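Local coordinates for F-BAR domain only protein 1 (Danio rerio, PDB 5JP2) that probably acts at an early step of clathrin-mediated endocytosis, using a mu homology domain that binds an Eps15 peptide, at residues M49-G54 against Y126-L131; R57-N62 against A108-L113; V181-D186 against L207-A212; D191-P196 against C227-C232. All coordinates share one frame; numbering follows the deposited sequence.

In the fold
From the N terminus, the chain opens interaction 1 on strand 39-52 and then interaction 2 on helix 55-61. Helix 106-119 closes interaction 2 before strand 125-137 closes interaction 1, so the helix pair lies within the longer loop, and the two contacts touch through F51, Y126 and V128 on L109, H112 and L113. Farther along, interactions 3 and 4 cross: 181-186, 191-196, 207-212 and 227-232 alternate, tying two sheets together at the other end of the molecule. Interactions 1 and 3 belong to the same long mixed sheet, but their centres lie about 38 Å apart, on opposite sides of the chain's centre.

Interaction 1 of 4, residues M49-G54 against Y126-L131; sequences MSFPAG and YNVALL
M49 to P52 and Y126 to L131 are neighbouring strands whose directions differ by 151°, antiparallel with a marked twist. M49 with V128 and F51 with Y126 form hydrogen-bonded pairs, and S50 faces N127 in the non-hydrogen-bonded pair between them. M49 N meets V128 O at 2.7 Å in an almost straight bond (173° at the hydrogen), and V128 N returns to M49 O. F51 N and Y126 O, 2.9 Å apart, are matched by Y126 N on F51 O. Past V128 the register slips: L130 and L131 both face L47 in a classic beta bulge. The pair belongs to the long mixed sheet of the mu homology domain and carries part of the bound Eps15 peptide, which sets aromatic packing against S50, P52 and N127. With OG anti to the backbone N (chi1 -170°), S50 donates to N127 OD1 at 3.0 Å. The other end of that amide, ND2, bonds an acidic side chain of the peptide, so both ends of the group are held. On the reverse face F51 CE1 lies 4.0 Å from V128 CG2, both against helix 106-119. M49 presses CB on L130 CD1 at 3.7 Å, and its bend at chi3 brings CE to the same methyl. Near the strand end, A53 CB sits 3.9 Å from CE2 of the Y126 ring.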
loop_
_atom_site.group_PDB
_atom_site.type_symbol
_atom_site.label_atom_id
_atom_site.label_comp_id
_atom_site.label_asym_id
_atom_site.label_seq_id
_atom_site.Cartn_x
_atom_site.Cartn_y
_atom_site.Cartn_z
ATOM N N MET B 49 14.259 -3.797 -1.863
ATOM C CA MET B 49 15.459 -3.210 -1.295
ATOM C C MET B 49 16.291 -2.584 -2.400
ATOM O O MET B 49 16.400 -3.132 -3.493
ATOM C CB MET B 49 16.279 -4.222 -0.523
ATOM C CG MET B 49 17.473 -3.594 0.141
ATOM S SD MET B 49 18.350 -4.667 1.252
ATOM C CE MET B 49 17.233 -4.775 2.616
ATOM N N SER B 50 16.847 -1.413 -2.112
ATOM C CA SER B 50 17.628 -0.646 -3.067
ATOM C C SER B 50 19.096 -0.612 -2.647
ATOM O O SER B 50 19.417 -0.588 -1.460
ATOM C CB SER B 50 17.073 0.770 -3.182
ATOM O OG SER B 50 17.665 1.452 -4.260
ATOM N N PHE B 51 19.984 -0.629 -3.638
ATOM C CA PHE B 51 21.419 -0.651 -3.425
ATOM C C PHE B 51 22.092 0.481 -4.186
ATOM O O PHE B 51 21.787 0.709 -5.356
ATOM C CB PHE B 51 22.040 -1.975 -3.876
ATOM C CG PHE B 51 21.641 -3.146 -3.049
ATOM C CD1 PHE B 51 20.438 -3.780 -3.249
ATOM C CD2 PHE B 51 22.480 -3.624 -2.080
ATOM C CE1 PHE B 51 20.089 -4.852 -2.491
ATOM C CE2 PHE B 51 22.128 -4.688 -1.324
ATOM C CZ PHE B 51 20.927 -5.306 -1.528
ATOM N N PRO B 52 23.053 1.157 -3.570
ATOM C CA PRO B 52 23.741 2.242 -4.273
ATOM C C PRO B 52 24.668 1.675 -5.327
ATOM O O PRO B 52 25.283 0.630 -5.134
ATOM C CB PRO B 52 24.515 2.949 -3.159
ATOM C CG PRO B 52 24.677 1.938 -2.105
ATOM C CD PRO B 52 23.478 1.042 -2.168
ATOM N N ALA B 53 24.735 2.355 -6.468
ATOM C CA ALA B 53 25.469 1.806 -7.599
ATOM C C ALA B 53 26.891 1.436 -7.211
ATOM O O ALA B 53 27.417 0.411 -7.646
ATOM C CB ALA B 53 25.451 2.785 -8.763
ATOM N N GLY B 54 27.515 2.226 -6.346
ATOM C CA GLY B 54 28.900 1.966 -6.027
ATOM C C GLY B 54 29.140 0.705 -5.234
ATOM O O GLY B 54 30.294 0.303 -5.079
ATOM N N TYR B 126 19.988 0.438 -7.704
ATOM C CA TYR B 126 19.405 -0.760 -8.285
ATOM C C TYR B 126 18.463 -1.394 -7.278
ATOM O O TYR B 126 18.844 -1.620 -6.131
ATOM C CB TYR B 126 20.487 -1.753 -8.694
ATOM C CG TYR B 126 21.481 -1.157 -9.645
ATOM C CD1 TYR B 126 21.084 -0.693 -10.883
ATOM C CD2 TYR B 126 22.820 -1.045 -9.300
ATOM C CE1 TYR B 126 21.990 -0.131 -11.756
ATOM C CE2 TYR B 126 23.735 -0.482 -10.165
ATOM C CZ TYR B 126 23.314 -0.026 -11.394
ATOM O OH TYR B 126 24.216 0.535 -12.269
ATOM N N ASN B 127 17.242 -1.678 -7.705
ATOM C CA ASN B 127 16.220 -2.215 -6.825
ATOM C C ASN B 127 16.151 -3.730 -6.937
ATOM O O ASN B 127 16.331 -4.292 -8.016
ATOM C CB ASN B 127 14.864 -1.607 -7.148
ATOM C CG ASN B 127 14.788 -0.157 -6.783
ATOM O OD1 ASN B 127 15.406 0.278 -5.827
ATOM N ND2 ASN B 127 14.014 0.599 -7.534
ATOM N N VAL B 128 15.892 -4.381 -5.809
ATOM C CA VAL B 128 15.781 -5.830 -5.715
ATOM C C VAL B 128 14.516 -6.195 -4.948
ATOM O O VAL B 128 14.275 -5.673 -3.858
ATOM C CB VAL B 128 17.011 -6.425 -5.019
ATOM C CG1 VAL B 128 16.853 -7.890 -4.872
ATOM C CG2 VAL B 128 18.246 -6.096 -5.815
ATOM N N ALA B 129 13.768 -7.158 -5.469
ATOM C CA ALA B 129 12.489 -7.563 -4.897
ATOM C C ALA B 129 12.723 -8.682 -3.898
ATOM O O ALA B 129 13.183 -9.759 -4.264
ATOM C CB ALA B 129 11.527 -7.996 -5.997
ATOM N N LEU B 130 12.471 -8.406 -2.628
ATOM C CA LEU B 130 12.690 -9.398 -1.588
ATOM C C LEU B 130 11.481 -10.288 -1.304
ATOM O O LEU B 130 11.650 -11.478 -1.033
ATOM C CB LEU B 130 13.137 -8.705 -0.309
ATOM C CG LEU B 130 14.425 -7.896 -0.449
ATOM C CD1 LEU B 130 14.911 -7.398 0.892
ATOM C CD2 LEU B 130 15.489 -8.736 -1.099
ATOM N N LEU B 131 10.271 -9.732 -1.259
ATOM C CA LEU B 131 9.161 -10.469 -0.674
ATOM C C LEU B 131 7.821 -9.991 -1.209
ATOM O O LEU B 131 7.639 -8.807 -1.481
ATOM C CB LEU B 131 9.195 -10.325 0.836
ATOM C CG LEU B 131 8.195 -11.077 1.680
ATOM C CD1 LEU B 131 8.735 -12.429 2.015
ATOM C CD2 LEU B 131 7.972 -10.277 2.930
#

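Interaction 2 of 4, residues R57-N62 against A108-L113; sequences RIFTAN and ALTLHL
F59 points its ring from helix 55-61 at the side of helix 106-119, where L109, T110 and L113 receive it. Its CG lies anti to the carbonyl carbon (chi1 -78°), which brings the CD2/CE2 side of the ring up to both leucines. L113 CD1 comes in at the ring edge, near its plane, 4.0 Å from F59 CD2, while L109 CD2 approaches F59 CE2 obliquely at 4.0 Å. T110 stands under the root of the ring: its OG1 is 3.6 Å from F59 CB, and its CG2 lies 3.8 Å from T60 N. That hydroxyl bonds M106 O, one turn back in its own helix. T60 also sets its CG2 near T110 CG2. An alanine in place of F59 is likely to leave the methyls of L109 and L113 without the ring they both pack on, opening a gap beside T110. The short helix axes run 128° apart and approach to 9.4 Å. Because the M106 side chain also touches F59, residues 106, 109, 110 and 113 make the diamond of a single knob-into-hole fit, by which the short helix 55-61 seats on a helix that itself packs on strand 125-137.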
loop_
_atom_site.group_PDB
_atom_site.type_symbol
_atom_site.label_atom_id
_atom_site.label_comp_id
_atom_site.label_asym_id
_atom_site.label_seq_id
_atom_site.Cartn_x
_atom_site.Cartn_y
_atom_site.Cartn_z
ATOM N N ARG B 57 30.984 -2.438 -7.266
ATOM C CA ARG B 57 32.436 -2.494 -7.321
ATOM C C ARG B 57 33.004 -3.080 -6.045
ATOM O O ARG B 57 34.035 -3.752 -6.074
ATOM C CB ARG B 57 32.995 -1.099 -7.591
ATOM C CG ARG B 57 32.608 -0.568 -8.961
ATOM C CD ARG B 57 33.286 0.755 -9.280
ATOM N NE ARG B 57 32.949 1.235 -10.618
ATOM C CZ ARG B 57 33.347 2.403 -11.113
ATOM N NH1 ARG B 57 34.094 3.216 -10.379
ATOM N NH2 ARG B 57 32.994 2.762 -12.341
ATOM N N ILE B 58 32.348 -2.841 -4.917
ATOM C CA ILE B 58 32.770 -3.490 -3.685
ATOM C C ILE B 58 32.507 -4.983 -3.769
ATOM O O ILE B 58 33.368 -5.801 -3.439
ATOM C CB ILE B 58 32.053 -2.874 -2.475
ATOM C CG1 ILE B 58 32.389 -1.395 -2.346
ATOM C CG2 ILE B 58 32.432 -3.608 -1.221
ATOM C CD1 ILE B 58 33.814 -1.145 -1.942
ATOM N N PHE B 59 31.311 -5.360 -4.230
ATOM C CA PHE B 59 30.918 -6.764 -4.202
ATOM C C PHE B 59 31.673 -7.586 -5.232
ATOM O O PHE B 59 32.149 -8.682 -4.925
ATOM C CB PHE B 59 29.413 -6.894 -4.432
ATOM C CG PHE B 59 28.576 -6.588 -3.221
ATOM C CD1 PHE B 59 29.119 -6.589 -1.959
ATOM C CD2 PHE B 59 27.225 -6.345 -3.348
ATOM C CE1 PHE B 59 28.336 -6.322 -0.856
ATOM C CE2 PHE B 59 26.443 -6.085 -2.240
ATOM C CZ PHE B 59 26.998 -6.071 -1.002
ATOM N N THR B 60 31.787 -7.083 -6.462
ATOM C CA THR B 60 32.531 -7.808 -7.486
ATOM C C THR B 60 33.967 -8.042 -7.055
ATOM O O THR B 60 34.516 -9.123 -7.269
ATOM C CB THR B 60 32.485 -7.054 -8.805
ATOM O OG1 THR B 60 33.299 -5.879 -8.704
ATOM C CG2 THR B 60 31.069 -6.653 -9.112
ATOM N N ALA B 61 34.584 -7.039 -6.448
ATOM C CA ALA B 61 35.972 -7.123 -6.036
ATOM C C ALA B 61 36.173 -8.041 -4.843
ATOM O O ALA B 61 37.259 -8.604 -4.692
ATOM C CB ALA B 61 36.497 -5.729 -5.706
ATOM N N ASN B 62 35.178 -8.179 -3.975
ATOM C CA ASN B 62 35.294 -9.024 -2.792
ATOM C C ASN B 62 34.171 -10.052 -2.802
ATOM O O ASN B 62 33.046 -9.764 -2.376
ATOM C CB ASN B 62 35.263 -8.183 -1.520
ATOM C CG ASN B 62 35.558 -8.996 -0.280
ATOM O OD1 ASN B 62 35.761 -10.208 -0.355
ATOM N ND2 ASN B 62 35.562 -8.337 0.873
ATOM N N ALA B 108 25.034 -14.733 -5.307
ATOM C CA ALA B 108 23.906 -14.459 -6.192
ATOM C C ALA B 108 23.582 -12.971 -6.228
ATOM O O ALA B 108 23.376 -12.396 -7.298
ATOM C CB ALA B 108 22.686 -15.265 -5.756
ATOM N N LEU B 109 23.546 -12.325 -5.062
ATOM C CA LEU B 109 23.289 -10.888 -5.014
ATOM C C LEU B 109 24.298 -10.112 -5.847
ATOM O O LEU B 109 23.923 -9.202 -6.592
ATOM C CB LEU B 109 23.306 -10.390 -3.571
ATOM C CG LEU B 109 23.055 -8.890 -3.442
ATOM C CD1 LEU B 109 21.688 -8.548 -4.002
ATOM C CD2 LEU B 109 23.205 -8.401 -2.021
ATOM N N THR B 110 25.582 -10.455 -5.733
ATOM C CA THR B 110 26.611 -9.799 -6.540
ATOM C C THR B 110 26.327 -9.937 -8.022
ATOM O O THR B 110 26.380 -8.957 -8.769
ATOM C CB THR B 110 27.988 -10.371 -6.220
ATOM O OG1 THR B 110 28.252 -10.231 -4.827
ATOM C CG2 THR B 110 29.048 -9.659 -7.002
ATOM N N LEU B 111 26.072 -11.165 -8.476
ATOM C CA LEU B 111 25.770 -11.380 -9.884
ATOM C C LEU B 111 24.528 -10.613 -10.294
ATOM O O LEU B 111 24.462 -10.061 -11.398
ATOM C CB LEU B 111 25.585 -12.867 -10.163
ATOM C CG LEU B 111 26.862 -13.692 -10.091
ATOM C CD1 LEU B 111 26.567 -15.147 -10.289
ATOM C CD2 LEU B 111 27.815 -13.210 -11.147
ATOM N N HIS B 112 23.535 -10.558 -9.411
ATOM C CA HIS B 112 22.283 -9.895 -9.750
ATOM C C HIS B 112 22.487 -8.407 -9.966
ATOM O O HIS B 112 21.938 -7.829 -10.906
ATOM C CB HIS B 112 21.247 -10.151 -8.663
ATOM C CG HIS B 112 19.945 -9.470 -8.911
ATOM N ND1 HIS B 112 18.918 -10.068 -9.599
ATOM C CD2 HIS B 112 19.516 -8.229 -8.597
ATOM C CE1 HIS B 112 17.906 -9.229 -9.687
ATOM N NE2 HIS B 112 18.242 -8.107 -9.088
ATOM N N LEU B 113 23.262 -7.764 -9.098
ATOM C CA LEU B 113 23.513 -6.344 -9.282
ATOM C C LEU B 113 24.405 -6.092 -10.486
ATOM O O LEU B 113 24.205 -5.107 -11.198
ATOM C CB LEU B 113 24.113 -5.747 -8.014
ATOM C CG LEU B 113 23.235 -5.884 -6.778
ATOM C CD1 LEU B 113 24.009 -5.528 -5.533
ATOM C CD2 LEU B 113 21.979 -5.053 -6.895
#

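Interaction 3 of 4, residues V181-D186 against L207-A212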
loop_
_atom_site.group_PDB
_atom_site.type_symbol
_atom_site.label_atom_id
_atom_site.label_comp_id
_atom_site.label_asym_id
_atom_site.label_seq_id
_atom_site.Cartn_x
_atom_site.Cartn_y
_atom_site.Cartn_z
ATOM N N VAL B 181 -14.455 9.484 -4.140
ATOM C CA VAL B 181 -15.574 8.567 -4.010
ATOM C C VAL B 181 -16.275 8.522 -5.349
ATOM O O VAL B 181 -16.631 9.564 -5.901
ATOM C CB VAL B 181 -16.553 8.981 -2.902
ATOM C CG1 VAL B 181 -17.733 7.995 -2.831
ATOM C CG2 VAL B 181 -15.838 9.039 -1.593
ATOM N N LEU B 182 -16.479 7.317 -5.860
ATOM C CA LEU B 182 -17.001 7.095 -7.197
ATOM C C LEU B 182 -18.294 6.306 -7.110
ATOM O O LEU B 182 -18.326 5.221 -6.524
ATOM C CB LEU B 182 -15.983 6.351 -8.053
ATOM C CG LEU B 182 -14.618 7.030 -8.131
ATOM C CD1 LEU B 182 -13.555 6.059 -8.550
ATOM C CD2 LEU B 182 -14.699 8.150 -9.106
ATOM N N LEU B 183 -19.353 6.860 -7.669
ATOM C CA LEU B 183 -20.633 6.172 -7.800
ATOM C C LEU B 183 -20.961 6.068 -9.282
ATOM O O LEU B 183 -21.215 7.098 -9.927
ATOM C CB LEU B 183 -21.731 6.918 -7.048
ATOM C CG LEU B 183 -23.163 6.445 -7.244
ATOM C CD1 LEU B 183 -23.354 5.024 -6.753
ATOM C CD2 LEU B 183 -24.074 7.373 -6.518
ATOM N N PRO B 184 -20.958 4.876 -9.883
ATOM C CA PRO B 184 -21.285 4.801 -11.308
ATOM C C PRO B 184 -22.761 5.075 -11.528
ATOM O O PRO B 184 -23.611 4.637 -10.758
ATOM C CB PRO B 184 -20.902 3.366 -11.680
ATOM C CG PRO B 184 -21.019 2.630 -10.446
ATOM C CD PRO B 184 -20.679 3.549 -9.322
ATOM N N LEU B 185 -23.049 5.858 -12.564
ATOM C CA LEU B 185 -24.407 6.237 -12.913
ATOM C C LEU B 185 -24.515 6.371 -14.420
ATOM O O LEU B 185 -23.713 7.073 -15.038
ATOM C CB LEU B 185 -24.774 7.553 -12.237
ATOM C CG LEU B 185 -26.188 8.044 -12.472
ATOM C CD1 LEU B 185 -27.150 7.029 -11.915
ATOM C CD2 LEU B 185 -26.365 9.362 -11.795
ATOM N N ASP B 186 -25.562 5.794 -14.994
ATOM C CA ASP B 186 -25.691 5.797 -16.440
ATOM C C ASP B 186 -26.080 7.181 -16.957
ATOM O O ASP B 186 -26.562 8.039 -16.215
ATOM C CB ASP B 186 -26.727 4.752 -16.854
ATOM C CG ASP B 186 -26.750 4.503 -18.343
ATOM O OD1 ASP B 186 -25.669 4.495 -18.965
ATOM O OD2 ASP B 186 -27.852 4.313 -18.890
ATOM N N LEU B 207 -20.356 9.277 -10.964
ATOM C CA LEU B 207 -20.297 10.467 -10.131
ATOM C C LEU B 207 -19.000 10.498 -9.332
ATOM O O LEU B 207 -18.568 9.480 -8.788
ATOM C CB LEU B 207 -21.469 10.490 -9.165
ATOM C CG LEU B 207 -22.798 10.951 -9.706
ATOM C CD1 LEU B 207 -23.812 10.855 -8.600
ATOM C CD2 LEU B 207 -22.649 12.365 -10.171
ATOM N N LEU B 208 -18.372 11.668 -9.275
ATOM C CA LEU B 208 -17.092 11.847 -8.603
ATOM C C LEU B 208 -17.188 12.879 -7.496
ATOM O O LEU B 208 -17.507 14.041 -7.750
ATOM C CB LEU B 208 -16.016 12.282 -9.590
ATOM C CG LEU B 208 -14.673 12.659 -8.960
ATOM C CD1 LEU B 208 -14.010 11.495 -8.247
ATOM C CD2 LEU B 208 -13.740 13.230 -10.001
ATOM N N TRP B 209 -16.909 12.454 -6.271
ATOM C CA TRP B 209 -16.657 13.356 -5.159
ATOM C C TRP B 209 -15.162 13.383 -4.874
ATOM O O TRP B 209 -14.530 12.331 -4.777
ATOM C CB TRP B 209 -17.399 12.926 -3.902
ATOM C CG TRP B 209 -18.868 13.143 -3.936
ATOM C CD1 TRP B 209 -19.539 14.272 -3.598
ATOM C CD2 TRP B 209 -19.854 12.180 -4.290
ATOM N NE1 TRP B 209 -20.884 14.077 -3.729
ATOM C CE2 TRP B 209 -21.105 12.798 -4.153
ATOM C CE3 TRP B 209 -19.799 10.859 -4.723
ATOM C CZ2 TRP B 209 -22.288 12.142 -4.434
ATOM C CZ3 TRP B 209 -20.970 10.206 -4.983
ATOM C CH2 TRP B 209 -22.202 10.846 -4.841
ATOM N N LYS B 210 -14.612 14.574 -4.707
ATOM C CA LYS B 210 -13.255 14.745 -4.214
ATOM C C LYS B 210 -13.343 15.183 -2.765
ATOM O O LYS B 210 -13.960 16.204 -2.463
ATOM C CB LYS B 210 -12.487 15.787 -5.024
ATOM C CG LYS B 210 -12.206 15.423 -6.456
ATOM C CD LYS B 210 -11.271 16.443 -7.068
ATOM C CE LYS B 210 -10.912 16.101 -8.493
ATOM N NZ LYS B 210 -10.009 17.127 -9.078
ATOM N N LEU B 211 -12.692 14.446 -1.883
ATOM C CA LEU B 211 -12.777 14.688 -0.459
ATOM C C LEU B 211 -11.482 15.307 0.035
ATOM O O LEU B 211 -10.417 15.093 -0.538
ATOM C CB LEU B 211 -13.033 13.390 0.301
ATOM C CG LEU B 211 -14.323 12.647 -0.003
ATOM C CD1 LEU B 211 -14.432 11.449 0.874
ATOM C CD2 LEU B 211 -15.484 13.555 0.244
ATOM N N ALA B 212 -11.589 16.096 1.092
ATOM C CA ALA B 212 -10.395 16.610 1.727
ATOM C C ALA B 212 -9.623 15.456 2.344
ATOM O O ALA B 212 -10.166 14.381 2.576
ATOM C CB ALA B 212 -10.752 17.634 2.801
#
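V181, L183, L207 and W209 share one face of an antiparallel strand pair and form its apolar centre. The W209 indole, with CG anti to its carbonyl carbon (chi1 -72°), turns its six-membered ring across the opposite strand: CE3 lies 4.0 Å from V181 CG1, and L183 CB approaches CZ3 at the ring edge, again at 4.0 Å. L183 and L207 lie side by side and point the same way, with CD2 of L183 4.1 Å from CD1 of L207. V181 uses its other methyl, CG2, to touch L211 CD1 at 3.7 Å. On the reverse face L182 and L208 also run alongside each other, closing to 3.5 Å between CD2 of L182 and CD1 of L208. Beneath these side chains four backbone bonds join the strands. V181 and W209 exchange N-H and carbonyl in both directions, the bond from W209 N to V181 O being nearly straight at 174°. L183 N uses a lone pair of L207 O at 3.0 Å, whereas L207 N comes to L183 O tilted from the carbonyl plane. The polar corner of the indole, NE1, probably bonds P196 O at 2.9 Å, which helps to hold the turn of the ring. Strand 206-210 is flanked on its other side by strand 199-201, through L208 and A199, and strand 179-184 by strand 242-250, through L182 and A244. L207 and W209 face A228 in the four-stranded sheet of strand 223-231, and L185 meets W230 there.

Interaction 4 of 4, residues D191-P196 against C227-C232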
loop_
_atom_site.group_PDB
_atom_site.type_symbol
_atom_site.label_atom_id
_atom_site.label_comp_id
_atom_site.label_asym_id
_atom_site.label_seq_id
_atom_site.Cartn_x
_atom_site.Cartn_y
_atom_site.Cartn_z
ATOM N N ASP B 191 -32.562 14.505 -13.115
ATOM C CA ASP B 191 -32.954 15.098 -11.834
ATOM C C ASP B 191 -31.899 14.827 -10.769
ATOM O O ASP B 191 -32.193 14.392 -9.655
ATOM C CB ASP B 191 -34.323 14.592 -11.389
ATOM C CG ASP B 191 -35.415 14.949 -12.366
ATOM O OD1 ASP B 191 -35.518 14.267 -13.406
ATOM O OD2 ASP B 191 -36.170 15.906 -12.095
ATOM N N LEU B 192 -30.661 15.118 -11.126
ATOM C CA LEU B 192 -29.528 14.827 -10.271
ATOM C C LEU B 192 -29.424 15.817 -9.137
ATOM O O LEU B 192 -29.367 17.026 -9.357
ATOM C CB LEU B 192 -28.244 14.885 -11.080
ATOM C CG LEU B 192 -27.577 13.572 -11.414
ATOM C CD1 LEU B 192 -26.405 13.840 -12.321
ATOM C CD2 LEU B 192 -27.129 12.934 -10.134
ATOM N N GLN B 193 -29.368 15.305 -7.923
ATOM C CA GLN B 193 -29.101 16.121 -6.759
ATOM C C GLN B 193 -27.943 15.466 -6.028
ATOM O O GLN B 193 -27.941 14.248 -5.857
ATOM C CB GLN B 193 -30.356 16.214 -5.897
ATOM C CG GLN B 193 -31.549 16.675 -6.713
ATOM C CD GLN B 193 -32.869 16.367 -6.053
ATOM O OE1 GLN B 193 -33.263 17.034 -5.104
ATOM N NE2 GLN B 193 -33.563 15.348 -6.553
ATOM N N CYS B 194 -26.983 16.263 -5.565
ATOM C CA CYS B 194 -25.837 15.736 -4.833
ATOM C C CYS B 194 -25.538 16.663 -3.677
ATOM O O CYS B 194 -25.432 17.877 -3.862
ATOM C CB CYS B 194 -24.603 15.619 -5.723
ATOM S SG CYS B 194 -24.859 14.687 -7.205
ATOM N N GLN B 195 -25.355 16.090 -2.503
ATOM C CA GLN B 195 -24.878 16.844 -1.372
ATOM C C GLN B 195 -23.723 16.042 -0.791
ATOM O O GLN B 195 -23.930 14.941 -0.308
ATOM C CB GLN B 195 -26.004 16.999 -0.359
ATOM C CG GLN B 195 -27.243 17.675 -0.932
ATOM C CD GLN B 195 -28.505 17.314 -0.163
ATOM O OE1 GLN B 195 -28.618 17.580 1.032
ATOM N NE2 GLN B 195 -29.456 16.683 -0.851
ATOM N N PRO B 196 -22.504 16.586 -0.805
ATOM C CA PRO B 196 -22.007 17.795 -1.456
ATOM C C PRO B 196 -22.002 17.649 -2.974
ATOM O O PRO B 196 -22.331 16.575 -3.452
ATOM C CB PRO B 196 -20.589 17.931 -0.881
ATOM C CG PRO B 196 -20.245 16.640 -0.359
ATOM C CD PRO B 196 -21.498 15.995 0.084
ATOM N N CYS B 227 -24.321 12.053 -0.317
ATOM C CA CYS B 227 -25.467 11.373 -0.903
ATOM C C CYS B 227 -25.810 11.963 -2.260
ATOM O O CYS B 227 -25.429 13.085 -2.594
ATOM C CB CYS B 227 -26.686 11.460 -0.002
ATOM S SG CYS B 227 -27.237 13.105 0.140
ATOM N N ALA B 228 -26.567 11.188 -3.024
ATOM C CA ALA B 228 -27.008 11.606 -4.340
ATOM C C ALA B 228 -28.334 10.937 -4.647
ATOM O O ALA B 228 -28.638 9.871 -4.114
ATOM C CB ALA B 228 -25.982 11.252 -5.412
ATOM N N SER B 229 -29.116 11.574 -5.517
ATOM C CA SER B 229 -30.402 11.057 -5.953
ATOM C C SER B 229 -30.610 11.411 -7.413
ATOM O O SER B 229 -30.060 12.394 -7.906
ATOM C CB SER B 229 -31.550 11.626 -5.136
ATOM O OG SER B 229 -31.567 13.029 -5.280
ATOM N N TRP B 230 -31.417 10.609 -8.096
ATOM C CA TRP B 230 -31.703 10.827 -9.506
ATOM C C TRP B 230 -32.999 10.110 -9.858
ATOM O O TRP B 230 -33.602 9.432 -9.023
ATOM C CB TRP B 230 -30.549 10.325 -10.369
ATOM C CG TRP B 230 -30.283 8.867 -10.181
ATOM C CD1 TRP B 230 -30.804 7.842 -10.902
ATOM C CD2 TRP B 230 -29.434 8.277 -9.201
ATOM N NE1 TRP B 230 -30.336 6.647 -10.431
ATOM C CE2 TRP B 230 -29.486 6.890 -9.388
ATOM C CE3 TRP B 230 -28.623 8.790 -8.189
ATOM C CZ2 TRP B 230 -28.768 6.011 -8.601
ATOM C CZ3 TRP B 230 -27.913 7.921 -7.413
ATOM C CH2 TRP B 230 -27.988 6.544 -7.620
ATOM N N GLN B 231 -33.422 10.257 -11.112
ATOM C CA GLN B 231 -34.595 9.573 -11.634
ATOM C C GLN B 231 -34.153 8.737 -12.817
ATOM O O GLN B 231 -33.297 9.164 -13.594
ATOM C CB GLN B 231 -35.695 10.533 -12.086
ATOM C CG GLN B 231 -36.477 11.166 -10.959
ATOM C CD GLN B 231 -37.377 12.277 -11.450
ATOM O OE1 GLN B 231 -37.568 12.444 -12.654
ATOM N NE2 GLN B 231 -37.880 13.087 -10.526
ATOM N N CYS B 232 -34.726 7.546 -12.945
ATOM C CA CYS B 232 -34.399 6.639 -14.037
ATOM C C CYS B 232 -35.691 6.049 -14.574
ATOM O O CYS B 232 -36.439 5.410 -13.829
ATOM C CB CYS B 232 -33.450 5.535 -13.568
ATOM S SG CYS B 232 -32.192 5.084 -14.774
#
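S229 holds OG between its backbone N and carbonyl carbon (chi1 60°), and Q193 turns CG anti to its carbonyl carbon (chi1 -53°), a pairing of torsions that lays the hydroxyl along the glutamine chain, 3.5 Å from Q193 CB. Farther along the same face C227 SG rests near Q195 CB at 4.1 Å. The backbones beneath are almost exactly antiparallel and are joined by two hydrogen-bonded pairs: Q193 and S229 each donate to the other, S229 N reaching Q193 O at 2.9 Å, and Q195 and C227 do the same. Between them C194 faces A228 on the reverse side, with SG 4.0 Å from A228 CB. Q193 O also receives a CA-H contact from A228 CA at 3.2 Å. At the other end D191, whose backbone takes a positive phi, sets its carboxylate against the side-chain amide of Q231. The two flat groups stack with their planes 26° apart, at the exposed end of the strand pair. An alanine in place of Q231 would probably leave the D191 carboxylate without the amide plane stacked on it and less firmly held in its orientation. D191 is the corner at which the chain, having left the mixed sheet of strand 179-184, turns into the four-stranded sheet of strand 223-231, in which 192-195 is the outermost strand, ending at the cis peptide before P196. With the A228 face turned to the mixed sheet, this is one edge of a beta sandwich, where the chain passes from one sheet to the other through the loop that turns at D191.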